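Local coordinates for oxidoreductase, NAD-binding/iron-sulfur cluster-binding protein (Nitratireductor pacificus pht-3B, PDB 6ZXU), which acts as a catabolic reductive dehalogenase, using a cobalamin and two [4Fe-4S] clusters to remove halogen from organohalide substrates, at residues Asp316-Ala321 / Tyr578-Met583; Gln448-Tyr453 / His477-Ser482; Val572-Lys577 / Gln675-Tyr680. All blocks are in the same frame, centred on the assembly; numbering follows the deposited sequence.

Contact 1: residues Asp316-Ala321 / Tyr578-Met583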
loop_
_atom_site.group_PDB
_atom_site.type_symbol
_atom_site.label_atom_id
_atom_site.label_comp_id
_atom_site.label_asym_id
_atom_site.label_seq_id
_atom_site.Cartn_x
_atom_site.Cartn_y
_atom_site.Cartn_z
ATOM N N ASP A 316 -4.055 -19.628 -9.331
ATOM C CA ASP A 316 -3.802 -18.736 -8.187
ATOM C C ASP A 316 -4.275 -19.550 -6.954
ATOM O O ASP A 316 -5.392 -20.017 -6.945
ATOM C CB ASP A 316 -4.598 -17.460 -8.466
ATOM C CG ASP A 316 -4.951 -16.580 -7.200
ATOM O OD1 ASP A 316 -5.076 -17.104 -6.089
ATOM O OD2 ASP A 316 -5.189 -15.315 -7.406
ATOM N N PHE A 317 -3.458 -19.707 -5.925
ATOM C CA PHE A 317 -3.836 -20.537 -4.817
ATOM C C PHE A 317 -4.962 -19.993 -3.927
ATOM O O PHE A 317 -5.583 -20.812 -3.270
ATOM C CB PHE A 317 -2.676 -20.998 -3.947
ATOM C CG PHE A 317 -2.111 -22.323 -4.365
ATOM C CD1 PHE A 317 -1.521 -22.459 -5.565
ATOM C CD2 PHE A 317 -2.087 -23.410 -3.481
ATOM C CE1 PHE A 317 -0.986 -23.685 -5.979
ATOM C CE2 PHE A 317 -1.586 -24.626 -3.865
ATOM C CZ PHE A 317 -1.003 -24.768 -5.140
ATOM N N PHE A 318 -5.285 -18.713 -3.946
ATOM C CA PHE A 318 -6.575 -18.293 -3.341
ATOM C C PHE A 318 -7.760 -18.849 -4.124
ATOM O O PHE A 318 -8.751 -19.219 -3.521
ATOM C CB PHE A 318 -6.689 -16.788 -3.263
ATOM C CG PHE A 318 -5.753 -16.168 -2.253
ATOM C CD1 PHE A 318 -5.641 -16.729 -0.996
ATOM C CD2 PHE A 318 -4.944 -15.083 -2.594
ATOM C CE1 PHE A 318 -4.783 -16.184 -0.064
ATOM C CE2 PHE A 318 -4.051 -14.549 -1.658
ATOM C CZ PHE A 318 -4.015 -15.083 -0.410
ATOM N N LYS A 319 -7.709 -18.841 -5.465
ATOM C CA LYS A 319 -8.757 -19.442 -6.285
ATOM C C LYS A 319 -8.843 -20.947 -6.065
ATOM O O LYS A 319 -9.938 -21.520 -5.989
ATOM C CB LYS A 319 -8.555 -19.135 -7.774
ATOM C CG LYS A 319 -8.512 -17.677 -8.120
ATOM C CD LYS A 319 -9.525 -16.993 -7.321
ATOM C CE LYS A 319 -10.081 -15.777 -8.008
ATOM N NZ LYS A 319 -9.130 -14.744 -8.144
ATOM N N ARG A 320 -7.720 -21.611 -5.841
ATOM C CA ARG A 320 -7.723 -23.008 -5.510
ATOM C C ARG A 320 -8.402 -23.290 -4.203
ATOM O O ARG A 320 -9.202 -24.219 -4.070
ATOM C CB ARG A 320 -6.331 -23.595 -5.527
ATOM C CG ARG A 320 -5.637 -23.491 -6.879
ATOM C CD ARG A 320 -4.486 -24.484 -7.048
ATOM N NE ARG A 320 -4.915 -25.878 -7.185
ATOM C CZ ARG A 320 -4.152 -26.889 -7.578
ATOM N NH1 ARG A 320 -2.880 -26.695 -7.924
ATOM N NH2 ARG A 320 -4.632 -28.094 -7.554
ATOM N N ALA A 321 -8.132 -22.440 -3.198
ATOM C CA ALA A 321 -8.790 -22.561 -1.903
ATOM C C ALA A 321 -10.298 -22.377 -2.012
ATOM O O ALA A 321 -11.035 -23.169 -1.495
ATOM C CB ALA A 321 -8.176 -21.537 -0.917
ATOM N N TYR A 578 -1.898 -21.323 5.946
ATOM C CA TYR A 578 -1.689 -20.502 7.128
ATOM C C TYR A 578 -2.437 -19.163 7.030
ATOM O O TYR A 578 -3.205 -18.805 7.917
ATOM C CB TYR A 578 -0.193 -20.299 7.435
ATOM C CG TYR A 578 0.040 -19.574 8.734
ATOM C CD1 TYR A 578 -0.100 -20.226 9.946
ATOM C CD2 TYR A 578 0.318 -18.215 8.766
ATOM C CE1 TYR A 578 0.060 -19.550 11.162
ATOM C CE2 TYR A 578 0.500 -17.552 9.966
ATOM C CZ TYR A 578 0.379 -18.229 11.177
ATOM O OH TYR A 578 0.547 -17.561 12.371
ATOM N N ARG A 579 -2.264 -18.443 5.958
ATOM C CA ARG A 579 -2.899 -17.155 5.846
ATOM C C ARG A 579 -4.446 -17.227 5.879
ATOM O O ARG A 579 -5.099 -16.411 6.538
ATOM C CB ARG A 579 -2.440 -16.454 4.565
ATOM C CG ARG A 579 -0.974 -16.125 4.514
ATOM C CD ARG A 579 -0.550 -15.202 3.350
ATOM N NE ARG A 579 -0.998 -13.859 3.567
ATOM C CZ ARG A 579 -1.555 -13.088 2.687
ATOM N NH1 ARG A 579 -1.873 -11.855 3.012
ATOM N NH2 ARG A 579 -1.717 -13.504 1.464
ATOM N N VAL A 580 -5.037 -18.192 5.154
ATOM C CA VAL A 580 -6.489 -18.315 5.038
ATOM C C VAL A 580 -7.097 -18.797 6.367
ATOM O O VAL A 580 -8.151 -18.331 6.770
ATOM C CB VAL A 580 -6.876 -19.248 3.903
ATOM C CG1 VAL A 580 -8.352 -19.599 3.899
ATOM C CG2 VAL A 580 -6.512 -18.545 2.563
ATOM N N THR A 581 -6.426 -19.741 7.002
ATOM C CA THR A 581 -7.026 -20.467 8.126
ATOM C C THR A 581 -6.478 -20.213 9.551
ATOM O O THR A 581 -7.090 -20.639 10.494
ATOM C CB THR A 581 -7.043 -22.014 7.932
ATOM O OG1 THR A 581 -5.760 -22.530 8.163
ATOM C CG2 THR A 581 -7.514 -22.446 6.560
ATOM N N GLN A 582 -5.339 -19.578 9.752
ATOM C CA GLN A 582 -4.904 -19.351 11.112
ATOM C C GLN A 582 -5.847 -18.390 11.856
ATOM O O GLN A 582 -6.427 -17.460 11.257
ATOM C CB GLN A 582 -3.454 -18.904 11.167
ATOM C CG GLN A 582 -3.159 -17.479 10.655
ATOM C CD GLN A 582 -3.136 -16.472 11.790
ATOM O OE1 GLN A 582 -3.200 -16.839 12.957
ATOM N NE2 GLN A 582 -2.979 -15.221 11.453
ATOM N N MET A 583 -6.053 -18.651 13.151
ATOM C CA MET A 583 -7.139 -18.068 13.892
ATOM C C MET A 583 -6.711 -17.050 14.965
ATOM O O MET A 583 -7.573 -16.523 15.659
ATOM C CB MET A 583 -7.933 -19.177 14.609
ATOM C CG MET A 583 -8.554 -20.177 13.662
ATOM S SD MET A 583 -9.390 -21.591 14.523
ATOM C CE MET A 583 -7.953 -22.571 15.126
#

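Contact 2: residues Gln448-Tyr453 / His477-Ser482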
loop_
_atom_site.group_PDB
_atom_site.type_symbol
_atom_site.label_atom_id
_atom_site.label_comp_id
_atom_site.label_asym_id
_atom_site.label_seq_id
_atom_site.Cartn_x
_atom_site.Cartn_y
_atom_site.Cartn_z
ATOM N N GLN A 448 -3.200 -4.023 6.767
ATOM C CA GLN A 448 -2.034 -3.471 6.094
ATOM C C GLN A 448 -2.021 -3.815 4.625
ATOM O O GLN A 448 -1.758 -2.959 3.764
ATOM C CB GLN A 448 -0.728 -3.938 6.754
ATOM C CG GLN A 448 -0.461 -3.323 8.137
ATOM C CD GLN A 448 1.029 -3.345 8.533
ATOM O OE1 GLN A 448 1.483 -4.280 9.203
ATOM N NE2 GLN A 448 1.803 -2.313 8.080
ATOM N N SER A 449 -2.344 -5.033 4.301
ATOM C CA SER A 449 -2.471 -5.456 2.867
ATOM C C SER A 449 -3.555 -4.684 2.143
ATOM O O SER A 449 -3.348 -4.175 1.044
ATOM C CB SER A 449 -2.795 -6.960 2.785
ATOM O OG SER A 449 -1.722 -7.712 3.257
ATOM N N MET A 450 -4.715 -4.558 2.770
ATOM C CA MET A 450 -5.888 -3.967 2.095
ATOM C C MET A 450 -5.747 -2.483 1.899
ATOM O O MET A 450 -6.210 -1.959 0.887
ATOM C CB MET A 450 -7.183 -4.270 2.872
ATOM C CG MET A 450 -7.630 -5.722 2.875
ATOM S SD MET A 450 -8.020 -6.324 1.191
ATOM C CE MET A 450 -7.086 -7.915 1.160
ATOM N N ARG A 451 -5.191 -1.779 2.887
ATOM C CA ARG A 451 -4.910 -0.366 2.686
ATOM C C ARG A 451 -4.091 -0.148 1.410
ATOM O O ARG A 451 -4.409 0.660 0.580
ATOM C CB ARG A 451 -4.163 0.220 3.863
ATOM C CG ARG A 451 -3.609 1.623 3.580
ATOM C CD ARG A 451 -2.534 2.100 4.496
ATOM N NE ARG A 451 -1.765 3.195 3.932
ATOM C CZ ARG A 451 -0.706 3.007 3.127
ATOM N NH1 ARG A 451 -0.251 1.765 2.876
ATOM N NH2 ARG A 451 -0.063 4.027 2.613
ATOM N N ALA A 452 -3.042 -0.921 1.241
ATOM C CA ALA A 452 -2.164 -0.761 0.093
ATOM C C ALA A 452 -2.898 -1.149 -1.198
ATOM O O ALA A 452 -2.702 -0.500 -2.211
ATOM C CB ALA A 452 -0.884 -1.572 0.324
ATOM N N TYR A 453 -3.667 -2.216 -1.150
ATOM C CA TYR A 453 -4.509 -2.666 -2.280
ATOM C C TYR A 453 -5.533 -1.599 -2.670
ATOM O O TYR A 453 -5.638 -1.237 -3.845
ATOM C CB TYR A 453 -5.262 -3.887 -1.901
ATOM C CG TYR A 453 -4.452 -5.149 -1.975
ATOM C CD1 TYR A 453 -3.454 -5.279 -2.882
ATOM C CD2 TYR A 453 -4.778 -6.224 -1.214
ATOM C CE1 TYR A 453 -2.769 -6.467 -2.995
ATOM C CE2 TYR A 453 -4.080 -7.406 -1.272
ATOM C CZ TYR A 453 -3.105 -7.556 -2.206
ATOM O OH TYR A 453 -2.416 -8.798 -2.362
ATOM N N HIS A 477 -5.219 -3.512 -12.832
ATOM C CA HIS A 477 -5.167 -4.878 -12.379
ATOM C C HIS A 477 -4.945 -4.926 -10.879
ATOM O O HIS A 477 -3.834 -4.744 -10.392
ATOM C CB HIS A 477 -4.025 -5.558 -13.145
ATOM C CG HIS A 477 -4.201 -5.523 -14.628
ATOM N ND1 HIS A 477 -4.961 -6.415 -15.323
ATOM C CD2 HIS A 477 -3.671 -4.697 -15.543
ATOM C CE1 HIS A 477 -4.886 -6.150 -16.607
ATOM N NE2 HIS A 477 -4.100 -5.124 -16.762
ATOM N N SER A 478 -6.031 -5.129 -10.151
ATOM C CA SER A 478 -6.111 -5.008 -8.705
ATOM C C SER A 478 -6.113 -6.346 -8.002
ATOM O O SER A 478 -6.137 -7.396 -8.617
ATOM C CB SER A 478 -7.375 -4.208 -8.341
ATOM O OG SER A 478 -8.517 -5.007 -8.644
ATOM N N ASN A 479 -6.092 -6.317 -6.675
ATOM C CA ASN A 479 -6.197 -7.545 -5.897
ATOM C C ASN A 479 -7.543 -8.242 -6.212
ATOM O O ASN A 479 -7.626 -9.441 -6.196
ATOM C CB ASN A 479 -6.121 -7.263 -4.377
ATOM C CG ASN A 479 -7.361 -6.490 -3.834
ATOM O OD1 ASN A 479 -7.686 -5.303 -4.264
ATOM N ND2 ASN A 479 -8.036 -7.105 -2.854
ATOM N N ALA A 480 -8.578 -7.438 -6.450
ATOM C CA ALA A 480 -9.931 -7.939 -6.697
ATOM C C ALA A 480 -10.098 -8.485 -8.102
ATOM O O ALA A 480 -10.911 -9.379 -8.323
ATOM C CB ALA A 480 -10.951 -6.882 -6.414
ATOM N N HIS A 481 -9.285 -8.009 -9.028
ATOM C CA HIS A 481 -9.351 -8.492 -10.389
ATOM C C HIS A 481 -8.149 -8.087 -11.175
ATOM O O HIS A 481 -7.993 -6.922 -11.547
ATOM C CB HIS A 481 -10.620 -7.950 -11.058
ATOM C CG HIS A 481 -10.916 -8.598 -12.372
ATOM N ND1 HIS A 481 -10.192 -8.338 -13.521
ATOM C CD2 HIS A 481 -11.835 -9.515 -12.704
ATOM C CE1 HIS A 481 -10.670 -9.067 -14.505
ATOM N NE2 HIS A 481 -11.666 -9.793 -14.028
ATOM N N SER A 482 -7.256 -9.040 -11.401
ATOM C CA SER A 482 -6.099 -8.835 -12.288
ATOM C C SER A 482 -6.147 -9.834 -13.407
ATOM O O SER A 482 -6.449 -11.028 -13.181
ATOM C CB SER A 482 -4.754 -9.047 -11.563
ATOM O OG SER A 482 -4.466 -8.029 -10.640
HETATM O O HOH W 1 -5.269 -3.587 -5.720
HETATM O O HOH W 2 -8.258 -2.655 -4.445
#

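Contact 3: residues Val572-Lys577 / Gln675-Tyr680. With SF4 (iron/sulfur cluster), chain E.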
loop_
_atom_site.group_PDB
_atom_site.type_symbol
_atom_site.label_atom_id
_atom_site.label_comp_id
_atom_site.label_asym_id
_atom_site.label_seq_id
_atom_site.Cartn_x
_atom_site.Cartn_y
_atom_site.Cartn_z
ATOM N N VAL A 572 3.738 -22.612 -1.576
ATOM C CA VAL A 572 2.580 -21.792 -1.655
ATOM C C VAL A 572 1.360 -22.456 -1.035
ATOM O O VAL A 572 0.422 -21.780 -0.603
ATOM C CB VAL A 572 2.307 -21.283 -3.086
ATOM C CG1 VAL A 572 3.487 -20.483 -3.597
ATOM C CG2 VAL A 572 1.991 -22.418 -4.043
ATOM N N GLU A 573 1.352 -23.780 -1.004
ATOM C CA GLU A 573 0.267 -24.488 -0.311
ATOM C C GLU A 573 0.322 -24.251 1.200
ATOM O O GLU A 573 -0.718 -23.952 1.807
ATOM C CB GLU A 573 0.369 -25.943 -0.591
ATOM C CG GLU A 573 -0.676 -26.763 0.155
ATOM C CD GLU A 573 -0.511 -28.250 -0.179
ATOM O OE1 GLU A 573 0.419 -28.666 -0.961
ATOM O OE2 GLU A 573 -1.330 -29.030 0.336
ATOM N N LYS A 574 1.493 -24.350 1.798
ATOM C CA LYS A 574 1.642 -24.096 3.239
ATOM C C LYS A 574 1.348 -22.641 3.596
ATOM O O LYS A 574 0.526 -22.367 4.517
ATOM C CB LYS A 574 3.004 -24.458 3.731
ATOM C CG LYS A 574 3.288 -25.931 3.708
ATOM C CD LYS A 574 4.363 -26.339 4.704
ATOM C CE LYS A 574 5.693 -25.844 4.246
ATOM N NZ LYS A 574 6.846 -26.416 5.006
ATOM N N CYS A 575 1.876 -21.693 2.806
ATOM C CA CYS A 575 1.582 -20.295 3.071
ATOM C C CYS A 575 0.079 -19.999 2.857
ATOM O O CYS A 575 -0.591 -19.406 3.755
ATOM C CB CYS A 575 2.468 -19.367 2.251
ATOM S SG CYS A 575 2.014 -17.662 2.439
ATOM N N THR A 576 -0.532 -20.484 1.798
ATOM C CA THR A 576 -1.963 -20.245 1.633
ATOM C C THR A 576 -2.797 -20.740 2.819
ATOM O O THR A 576 -3.674 -20.038 3.354
ATOM C CB THR A 576 -2.512 -20.907 0.317
ATOM O OG1 THR A 576 -1.796 -20.379 -0.779
ATOM C CG2 THR A 576 -3.970 -20.547 0.114
ATOM N N LYS A 577 -2.528 -21.977 3.260
ATOM C CA LYS A 577 -3.310 -22.553 4.339
ATOM C C LYS A 577 -3.122 -21.740 5.624
ATOM O O LYS A 577 -4.106 -21.459 6.330
ATOM C CB LYS A 577 -2.891 -23.998 4.563
ATOM C CG LYS A 577 -3.555 -24.907 3.560
ATOM C CD LYS A 577 -3.013 -26.341 3.635
ATOM C CE LYS A 577 -4.003 -27.300 2.955
ATOM N NZ LYS A 577 -3.287 -28.501 2.466
ATOM N N GLN A 675 15.016 -29.629 4.555
ATOM C CA GLN A 675 13.701 -29.080 4.282
ATOM C C GLN A 675 13.247 -29.507 2.859
ATOM O O GLN A 675 13.997 -29.364 1.906
ATOM C CB GLN A 675 13.710 -27.558 4.350
ATOM C CG GLN A 675 12.377 -26.907 4.032
ATOM C CD GLN A 675 12.517 -25.417 3.828
ATOM O OE1 GLN A 675 13.414 -24.967 3.143
ATOM N NE2 GLN A 675 11.657 -24.644 4.461
ATOM N N LYS A 676 12.028 -30.041 2.747
ATOM C CA LYS A 676 11.434 -30.418 1.491
ATOM C C LYS A 676 10.136 -29.702 1.306
ATOM O O LYS A 676 9.174 -29.886 2.048
ATOM C CB LYS A 676 11.193 -31.927 1.406
ATOM C CG LYS A 676 12.404 -32.760 1.734
ATOM C CD LYS A 676 13.553 -32.564 0.790
ATOM C CE LYS A 676 14.762 -33.353 1.296
ATOM N NZ LYS A 676 16.000 -33.028 0.540
ATOM N N LEU A 677 10.097 -28.829 0.330
ATOM C CA LEU A 677 8.948 -28.063 -0.029
ATOM C C LEU A 677 8.295 -28.651 -1.313
ATOM O O LEU A 677 8.934 -29.359 -2.077
ATOM C CB LEU A 677 9.366 -26.565 -0.224
ATOM C CG LEU A 677 10.031 -25.895 0.998
ATOM C CD1 LEU A 677 10.429 -24.510 0.617
ATOM C CD2 LEU A 677 9.110 -25.816 2.251
ATOM N N ALA A 678 7.020 -28.315 -1.512
ATOM C CA ALA A 678 6.279 -28.694 -2.705
ATOM C C ALA A 678 6.180 -27.472 -3.635
ATOM O O ALA A 678 6.094 -26.320 -3.151
ATOM C CB ALA A 678 4.904 -29.174 -2.346
ATOM N N MET A 679 6.325 -27.680 -4.922
ATOM C CA MET A 679 6.153 -26.610 -5.906
ATOM C C MET A 679 5.059 -26.999 -6.895
ATOM O O MET A 679 4.847 -28.168 -7.137
ATOM C CB MET A 679 7.436 -26.281 -6.645
ATOM C CG MET A 679 8.042 -27.421 -7.372
ATOM S SD MET A 679 9.276 -27.015 -8.589
ATOM C CE MET A 679 10.350 -25.786 -7.858
ATOM N N TYR A 680 4.418 -26.019 -7.480
ATOM C CA TYR A 680 3.284 -26.287 -8.334
ATOM C C TYR A 680 3.447 -25.495 -9.626
ATOM O O TYR A 680 2.754 -24.496 -9.846
ATOM C CB TYR A 680 1.991 -25.961 -7.635
ATOM C CG TYR A 680 1.776 -26.805 -6.424
ATOM C CD1 TYR A 680 1.362 -28.101 -6.527
ATOM C CD2 TYR A 680 2.130 -26.342 -5.168
ATOM C CE1 TYR A 680 1.223 -28.922 -5.419
ATOM C CE2 TYR A 680 2.054 -27.168 -4.042
ATOM C CZ TYR A 680 1.586 -28.480 -4.196
ATOM O OH TYR A 680 1.442 -29.303 -3.048
HETATM FE FE1 SF4 E . 3.272 -16.799 4.115
HETATM FE FE2 SF4 E . 3.370 -15.561 6.593
HETATM FE FE3 SF4 E . 5.328 -14.998 4.683
HETATM FE FE4 SF4 E . 5.238 -17.436 5.950
HETATM S S1 SF4 E . 5.585 -15.459 6.861
HETATM S S2 SF4 E . 5.497 -17.023 3.746
HETATM S S3 SF4 E . 2.994 -17.706 6.178
HETATM S S4 SF4 E . 3.139 -14.636 4.517
HETATM O O HOH W 3 5.042 -23.890 -3.798
HETATM O O HOH W 4 7.305 -28.754 3.556
#

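Contact 1: residues Asp316-Ala321 / Tyr578-Met583
The Phe-318 ring reaches helix 572-581 with its rim, meeting Arg-579 and Val-580 close to the ring plane. Phe-318 CZ lies 3.4 Å from Arg-579 NH2, and one step round the ring Phe-318 CE1 lies 3.9 Å from Val-580 CG2. Phe-318 and Arg-579 cross at about a right angle, the ring and guanidinium planes inclined by 58°, which is neither a flat stack nor a cation-pi arrangement over a face. Val-580 instead slides past the ring in the opposite direction. Arg-579 gets its NH2 there by a bend in the chain at chi3 (72°), while its NE is bound to the carbonyl oxygen of Cys-588. Two helices thus meet where the cofactors converge: helix 572-581 belongs to the ferredoxin-like part that carries the iron-sulfur clusters, and the nearest atoms of the Arg-579 side chain lie about 3 Å from the cobalamin and about 4 Å from a cluster. In the opposing segment, Asp-316 N-caps helix 317-323, Asp-316 OD1 accepting from Lys-319 N at 3.2 Å, above the carboxylate plane, and more weakly from Phe-318 N. Phe-317, the residue between Asp-316 and Phe-318, donates its backbone N-H to the cobalamin.

Contact 2: residues Gln448-Tyr453 / His477-Ser482
Asn-479 lies flat against the Tyr-453 ring, and its CB makes the central touch. Asn-479 CB sits 3.4 Å from the centroid of the Tyr-453 ring and only 3° off its normal, a CH-pi contact almost over the middle of the face. From CB the chain turns toward the rim: with chi1 at 68°, Asn-479 CG falls between the backbone N and the carbonyl carbon, 3.7 Å from Tyr-453 CG. Chi2 then turns the amide to stack on the ring, the two planes 8° apart. At the tip the branches part. Asn-479 OD1 comes nearest Tyr-453 CB (3.7 Å) and has a water at 2.7 Å that also reaches Tyr-453 O weakly; Asn-479 ND2 lies over Tyr-453 CD2 (3.8 Å) and only loosely near Met-450 SD (4.1 Å), where the bent methionine chain crosses at about a right angle and sets CE at the ring edge. A second water, 3.0 Å from both, accepts from Asn-479 N and faces Tyr-453 O. Each water is placed to donate to these oxygens but has more acceptors in reach than protons. Ser-478 OG accepts from His-481 N in an ST motif. Tyr-453 OH is hydrogen-bonded to Lys-515, a cobalamin-binding residue of strand 514-521. The contact joins helix 445-469 to the loop that leaves edge strand 474-477 toward helix 486-492, with Ile-351 of helix 342-354 packed against Met-450 and Asn-479.

Contact 3: residues Val572-Lys577 / Gln675-Tyr680
Glu-573 and Tyr-680 form the tight end of the contact, where Tyr-680 OH donates to Glu-573 OE1; the modelled 2.4 Å is doubtfully short. The glutamate is fully extended, CG anti to the backbone N (chi1 177°), which carries its carboxylate out to the hydroxyl with its plane 61° from that of the ring. Val-572 CG2 adds an apolar touch at 4.1 Å from Tyr-680 CD2, and beside it a water fills the gap between the backbones, bridging Val-572 N and Ala-678 O. The looser end lies at Lys-574, Lys-676 and Leu-677. There another water accepts from Lys-574 NZ at 2.8 Å and donates to Lys-676 O. Lys-574, bonded also to Asn-552 O, lays its NZ 3.6 Å from Leu-677 CD2. The loop 675-680 thus covers the flank of the helix that supplies a ferredoxin-type cluster ligand: on the far side, Cys-575 SG binds the iron FE1 of the cluster at 2.3 Å. Glu-573 meets charge at both oxygens, Glu-573 OE2 pairing through its anti lone pair with Lys-577 NZ at 2.9 Å and OE1 forming a salt bridge with Arg-700. Both cations probably stay ion-paired with the carboxylate while the tyrosine hydroxyl joins OE1.

Contacts 1 and 3 are buried and share helix 572-581, whereas contact 2 lies nearer the surface, although closer to the centre of the chain. Phe-317 ties the buried pair together: its ring packs on Tyr-680, with Phe-317 CZ 3.5 Å from Tyr-680 CD2, and also touches Val-572 and Glu-573. Their chemistry differs, contact 1 being ring-rim and apolar packing beside the cofactors, contact 3 a network of charges backed by water. Contact 2 relies on a ring-amide stack and bridging waters. It approaches contact 1 where Arg-579 NH1 lies 4.2 Å from Ser-449 OG, but remains about 11 Å from contact 3 at the nearest atoms. All three hold residues of the cobalamin pocket.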